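Local structure of AFP (Microbacterium arborescens, 2YJK) at residues Ser114-Ala119 / Lys150-Leu155; Ala20-Leu25 / Leu79-Asp84. The protein forms a twelve-subunit ferritin-like shell of the Dps family that takes up iron and probably binds it in the ferric state. All blocks are in the same frame, centred on the assembly; numbering follows the deposited sequence.

Contact 1: Ser114-Ala119 / Lys150-Leu155; sequences SDIDAA and KDRWFL
Asp117 and Arg152 face each other across two neighbouring, nearly antiparallel helices and close the outer side of their contact with a salt bridge. Arg152 NE lies 2.8 Å from Asp117 OD1 and donates to it with an N-H...O angle of 149°, meeting the oxygen almost along the C-O bond. The carboxylate and guanidinium planes are turned 37° from one another, and OD1 sits somewhat out of the guanidinium plane. Arg152 NH2 stays 3.6 Å from Asp117 OD1, which makes this a single grip through NE and not a two-pronged pair. Arg152 gets there because its CG is anti to the backbone N (chi1 -170°) and the chain runs extended as far as NE, crossing Asp117 at about a right angle.

Behind this partly exposed bridge the packing is apolar and buried. Ile116 CD1 touches Leu155 CD1 at 3.7 Å, while its other branch, CG2, rests against the aliphatic root of the arginine, 4.0 Å from Arg152 CB. Arg152 thus serves both sides, methylenes inward and charge outward. Cutting Arg152 back to an alanine would probably leave Asp117 without its charged mate and thin the cover over Ile116 CG2, where the CG methylene now lies.

The pair belongs to the ferritin four-helix bundle, joining helix 105-130 to helix 135-156. Ile116 also meets Leu35 of helix 15-45, and Leu155 reaches Leu57 and Val61 of helix 51-78, so all four long helices converge on this apolar patch.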
loop_
_atom_site.group_PDB
_atom_site.type_symbol
_atom_site.label_atom_id
_atom_site.label_comp_id
_atom_site.label_asym_id
_atom_site.label_seq_id
_atom_site.Cartn_x
_atom_site.Cartn_y
_atom_site.Cartn_z
ATOM N N SER C 114 35.385 -12.503 -1.218
ATOM C CA SER C 114 36.328 -13.006 -0.227
ATOM C C SER C 114 35.744 -12.982 1.204
ATOM O O SER C 114 35.805 -14.032 1.902
ATOM C CB SER C 114 37.635 -12.228 -0.328
ATOM O OG SER C 114 38.495 -12.579 0.723
ATOM N N ASP C 115 35.173 -11.834 1.644
ATOM C CA ASP C 115 34.533 -11.729 2.979
ATOM C C ASP C 115 33.302 -12.729 3.035
ATOM O O ASP C 115 33.126 -13.488 4.000
ATOM C CB ASP C 115 34.079 -10.262 3.324
ATOM C CG ASP C 115 35.292 -9.147 3.333
ATOM O OD1 ASP C 115 36.506 -9.389 2.892
ATOM O OD2 ASP C 115 34.968 -7.956 3.776
ATOM N N ILE C 116 32.468 -12.797 2.001
ATOM C CA ILE C 116 31.413 -13.840 2.009
ATOM C C ILE C 116 31.944 -15.321 2.162
ATOM O O ILE C 116 31.362 -16.151 2.864
ATOM C CB ILE C 116 30.525 -13.676 0.800
ATOM C CG1 ILE C 116 29.613 -12.470 1.006
ATOM C CG2 ILE C 116 29.714 -14.917 0.554
ATOM C CD1 ILE C 116 28.904 -12.007 -0.288
ATOM N N ASP C 117 33.066 -15.630 1.529
ATOM C CA ASP C 117 33.621 -16.966 1.541
ATOM C C ASP C 117 34.024 -17.306 2.961
ATOM O O ASP C 117 33.839 -18.436 3.370
ATOM C CB ASP C 117 34.856 -17.113 0.614
ATOM C CG ASP C 117 34.490 -17.281 -0.893
ATOM O OD1 ASP C 117 33.299 -17.477 -1.280
ATOM O OD2 ASP C 117 35.450 -17.207 -1.716
ATOM N N ALA C 118 34.570 -16.333 3.696
ATOM C CA ALA C 118 34.931 -16.517 5.139
ATOM C C ALA C 118 33.653 -16.800 5.991
ATOM O O ALA C 118 33.681 -17.680 6.867
ATOM C CB ALA C 118 35.670 -15.267 5.709
ATOM N N ALA C 119 32.550 -16.078 5.713
ATOM C CA ALA C 119 31.290 -16.325 6.432
ATOM C C ALA C 119 30.754 -17.722 6.120
ATOM O O ALA C 119 30.302 -18.439 7.050
ATOM C CB ALA C 119 30.260 -15.275 6.123
ATOM N N LYS C 150 23.190 -17.295 -2.420
ATOM C CA LYS C 150 22.604 -16.631 -3.557
ATOM C C LYS C 150 23.253 -15.237 -3.854
ATOM O O LYS C 150 23.527 -14.906 -5.010
ATOM C CB LYS C 150 21.086 -16.569 -3.339
ATOM C CG LYS C 150 20.345 -15.844 -4.439
ATOM C CD LYS C 150 18.839 -15.742 -4.100
ATOM C CE LYS C 150 18.095 -15.318 -5.354
ATOM N NZ LYS C 150 16.698 -14.858 -5.069
ATOM N N ASP C 151 23.466 -14.428 -2.809
ATOM C CA ASP C 151 24.176 -13.148 -2.892
ATOM C C ASP C 151 25.571 -13.336 -3.486
ATOM O O ASP C 151 25.995 -12.551 -4.330
ATOM C CB ASP C 151 24.284 -12.496 -1.516
ATOM C CG ASP C 151 22.889 -11.941 -1.013
ATOM O OD1 ASP C 151 21.964 -11.710 -1.869
ATOM O OD2 ASP C 151 22.737 -11.749 0.237
ATOM N N ARG C 152 26.253 -14.395 -3.096
ATOM C CA ARG C 152 27.542 -14.736 -3.695
ATOM C C ARG C 152 27.424 -14.989 -5.223
ATOM O O ARG C 152 28.250 -14.491 -5.988
ATOM C CB ARG C 152 28.135 -15.954 -3.002
ATOM C CG ARG C 152 29.599 -16.287 -3.363
ATOM C CD ARG C 152 30.023 -17.657 -2.833
ATOM N NE ARG C 152 31.402 -17.959 -3.242
ATOM C CZ ARG C 152 31.771 -18.786 -4.225
ATOM N NH1 ARG C 152 30.885 -19.480 -4.902
ATOM N NH2 ARG C 152 33.061 -18.940 -4.519
ATOM N N TRP C 153 26.405 -15.731 -5.659
ATOM C CA TRP C 153 26.219 -15.974 -7.058
ATOM C C TRP C 153 26.003 -14.638 -7.809
ATOM O O TRP C 153 26.660 -14.401 -8.828
ATOM C CB TRP C 153 25.060 -16.960 -7.265
ATOM C CG TRP C 153 24.389 -16.902 -8.637
ATOM C CD1 TRP C 153 25.006 -16.880 -9.846
ATOM C CD2 TRP C 153 22.956 -16.871 -8.908
ATOM N NE1 TRP C 153 24.060 -16.800 -10.865
ATOM C CE2 TRP C 153 22.802 -16.814 -10.322
ATOM C CE3 TRP C 153 21.792 -16.871 -8.084
ATOM C CZ2 TRP C 153 21.521 -16.763 -10.960
ATOM C CZ3 TRP C 153 20.508 -16.839 -8.713
ATOM C CH2 TRP C 153 20.392 -16.787 -10.139
ATOM N N PHE C 154 25.099 -13.788 -7.304
ATOM C CA PHE C 154 24.830 -12.507 -7.931
ATOM C C PHE C 154 26.086 -11.668 -8.094
ATOM O O PHE C 154 26.256 -11.049 -9.121
ATOM C CB PHE C 154 23.800 -11.723 -7.167
ATOM C CG PHE C 154 22.401 -12.200 -7.374
ATOM C CD1 PHE C 154 22.119 -13.376 -8.046
ATOM C CD2 PHE C 154 21.344 -11.495 -6.823
ATOM C CE1 PHE C 154 20.798 -13.805 -8.222
ATOM C CE2 PHE C 154 20.028 -11.936 -7.006
ATOM C CZ PHE C 154 19.775 -13.094 -7.714
ATOM N N LEU C 155 26.983 -11.722 -7.109
ATOM C CA LEU C 155 28.246 -11.017 -7.174
ATOM C C LEU C 155 29.166 -11.689 -8.175
ATOM O O LEU C 155 29.640 -11.043 -9.114
ATOM C CB LEU C 155 28.862 -10.887 -5.764
ATOM C CG LEU C 155 28.116 -9.866 -4.878
ATOM C CD1 LEU C 155 28.268 -10.159 -3.419
ATOM C CD2 LEU C 155 28.531 -8.406 -5.135
#

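Contact 2: Ala20-Leu25 / Leu79-Asp84; sequences AAAQFL and LGLPID
The carbonyl oxygen of Ala21 takes two backbone N-H groups one turn on: Leu25 N at 2.8 Å and, more weakly, Phe24 N at 3.3 Å. That turn belongs to helix 15-45 of the ferritin bundle, and its Ala21 and Ala22 methyls receive two leucines from the chain leaving helix 51-78. The exit is a Schellman motif: Gly80, with phi at 95°, is the first residue to abandon helical angles, and two backbone bonds from this turn reach back into the last turn of the helix. A beta carbon at these backbone angles would press on Leu79 O, so glycine suits the position.

The motif turns the chain between Leu79 and Leu81, and each of them delivers one methyl to its own alanine. Both hold CG anti to the carbonyl carbon and then stretch CD1 out away from CA, which makes CD1 the touching branch in each case and leaves CD2 directed elsewhere. The Leu79 end is the deeper one; Ser137 of helix 135-156 packs against both Ala21 and Leu79, while Asp134 and Thr7 border the leucine as well. Leu81 lies nearer the surface, against Ala22 and also Ala18 of the same helix.

Beyond the leucines the loop passes to a subunit interface, where Ile83 O accepts a hydrogen bond from Asn45 ND2 of a neighbouring subunit. Across the contact itself the meeting is purely apolar, and on the helix side it is made by alanine methyls, which let the loop lie close. Ala22 CB stands 3.7 Å from Leu81 CD1, an ordinary van der Waals spacing, whereas Ala21 CB and Leu79 CD1 are squeezed to 3.3 Å.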
loop_
_atom_site.group_PDB
_atom_site.type_symbol
_atom_site.label_atom_id
_atom_site.label_comp_id
_atom_site.label_asym_id
_atom_site.label_seq_id
_atom_site.Cartn_x
_atom_site.Cartn_y
_atom_site.Cartn_z
ATOM N N ALA C 20 26.324 -24.475 22.726
ATOM C CA ALA C 20 26.569 -24.754 21.295
ATOM C C ALA C 20 26.026 -23.668 20.319
ATOM O O ALA C 20 26.683 -23.273 19.331
ATOM C CB ALA C 20 26.017 -26.146 20.944
ATOM N N ALA C 21 24.857 -23.136 20.605
ATOM C CA ALA C 21 24.394 -22.065 19.773
ATOM C C ALA C 21 25.390 -20.958 19.846
ATOM O O ALA C 21 25.753 -20.435 18.802
ATOM C CB ALA C 21 22.998 -21.562 20.188
ATOM N N ALA C 22 25.803 -20.561 21.051
ATOM C CA ALA C 22 26.673 -19.401 21.160
ATOM C C ALA C 22 27.975 -19.688 20.438
ATOM O O ALA C 22 28.545 -18.834 19.750
ATOM C CB ALA C 22 26.981 -19.071 22.616
ATOM N N GLN C 23 28.455 -20.902 20.611
ATOM C CA GLN C 23 29.693 -21.274 20.019
ATOM C C GLN C 23 29.653 -21.209 18.503
ATOM O O GLN C 23 30.601 -20.734 17.909
ATOM C CB GLN C 23 30.089 -22.661 20.509
ATOM C CG GLN C 23 31.264 -23.251 19.760
ATOM C CD GLN C 23 31.593 -24.629 20.234
ATOM O OE1 GLN C 23 32.596 -25.217 19.794
ATOM N NE2 GLN C 23 30.759 -25.176 21.146
ATOM N N PHE C 24 28.606 -21.706 17.864
ATOM C CA PHE C 24 28.598 -21.784 16.387
ATOM C C PHE C 24 27.977 -20.576 15.699
ATOM O O PHE C 24 28.348 -20.213 14.569
ATOM C CB PHE C 24 27.903 -23.043 15.958
ATOM C CG PHE C 24 28.658 -24.274 16.305
ATOM C CD1 PHE C 24 29.875 -24.561 15.641
ATOM C CD2 PHE C 24 28.152 -25.185 17.253
ATOM C CE1 PHE C 24 30.582 -25.748 15.910
ATOM C CE2 PHE C 24 28.881 -26.390 17.553
ATOM C CZ PHE C 24 30.088 -26.648 16.898
ATOM N N LEU C 25 27.052 -19.927 16.393
ATOM C CA LEU C 25 26.381 -18.773 15.800
ATOM C C LEU C 25 27.105 -17.446 16.035
ATOM O O LEU C 25 26.979 -16.515 15.237
ATOM C CB LEU C 25 24.960 -18.700 16.291
ATOM C CG LEU C 25 24.089 -19.819 15.684
ATOM C CD1 LEU C 25 22.634 -19.625 16.189
ATOM C CD2 LEU C 25 24.085 -19.868 14.181
ATOM N N LEU C 79 17.993 -18.177 23.563
ATOM C CA LEU C 79 18.429 -19.393 24.295
ATOM C C LEU C 79 19.000 -19.017 25.636
ATOM O O LEU C 79 19.441 -19.885 26.413
ATOM C CB LEU C 79 19.469 -20.180 23.494
ATOM C CG LEU C 79 18.869 -20.842 22.228
ATOM C CD1 LEU C 79 19.937 -21.525 21.411
ATOM C CD2 LEU C 79 17.768 -21.851 22.600
ATOM N N GLY C 80 18.996 -17.723 25.919
ATOM C CA GLY C 80 19.356 -17.257 27.246
ATOM C C GLY C 80 20.818 -16.843 27.402
ATOM O O GLY C 80 21.195 -16.581 28.478
ATOM N N LEU C 81 21.611 -16.717 26.336
ATOM C CA LEU C 81 23.028 -16.223 26.453
ATOM C C LEU C 81 23.351 -14.812 25.863
ATOM O O LEU C 81 22.703 -14.393 24.910
ATOM C CB LEU C 81 24.003 -17.237 25.858
ATOM C CG LEU C 81 24.141 -18.616 26.551
ATOM C CD1 LEU C 81 25.030 -19.454 25.685
ATOM C CD2 LEU C 81 24.690 -18.648 28.046
ATOM N N PRO C 82 24.335 -14.070 26.454
ATOM C CA PRO C 82 24.620 -12.736 25.917
ATOM C C PRO C 82 25.423 -12.843 24.629
ATOM O O PRO C 82 25.890 -13.903 24.270
ATOM C CB PRO C 82 25.412 -12.050 27.043
ATOM C CG PRO C 82 26.139 -13.220 27.755
ATOM C CD PRO C 82 25.140 -14.377 27.670
ATOM N N ILE C 83 25.521 -11.759 23.880
ATOM C CA ILE C 83 26.365 -11.792 22.695
ATOM C C ILE C 83 27.208 -10.542 22.821
ATOM O O ILE C 83 26.679 -9.485 23.225
ATOM C CB ILE C 83 25.486 -11.810 21.352
ATOM C CG1 ILE C 83 26.330 -11.501 20.109
ATOM C CG2 ILE C 83 24.391 -10.774 21.344
ATOM C CD1 ILE C 83 27.021 -12.701 19.564
ATOM N N ASP C 84 28.505 -10.657 22.529
ATOM C CA ASP C 84 29.356 -9.504 22.460
ATOM C C ASP C 84 29.644 -9.073 20.999
ATOM O O ASP C 84 30.648 -9.487 20.402
ATOM C CB ASP C 84 30.681 -9.746 23.225
ATOM C CG ASP C 84 31.556 -8.497 23.263
ATOM O OD1 ASP C 84 31.101 -7.413 22.759
ATOM O OD2 ASP C 84 32.692 -8.578 23.778
#

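Contacts 1 and 2 lie on opposite sides of the chain's centre, their own centres 24 Å apart. Each is partly buried, but contact 1 is the more central and joins two helices of the bundle, whereas contact 2 is further out and ties a connecting loop to a helix. Their segments share no element, although helix 15-45, which carries residues 20-25, also packs against contact 1 further along its length. Chemistry follows position: contact 1 grades from branched aliphatic side chains within to an ion pair outside, while contact 2 meets through methyl groups alone, the polar bonds of its segments being made within the helix turn, to other parts of the chain or to another subunit.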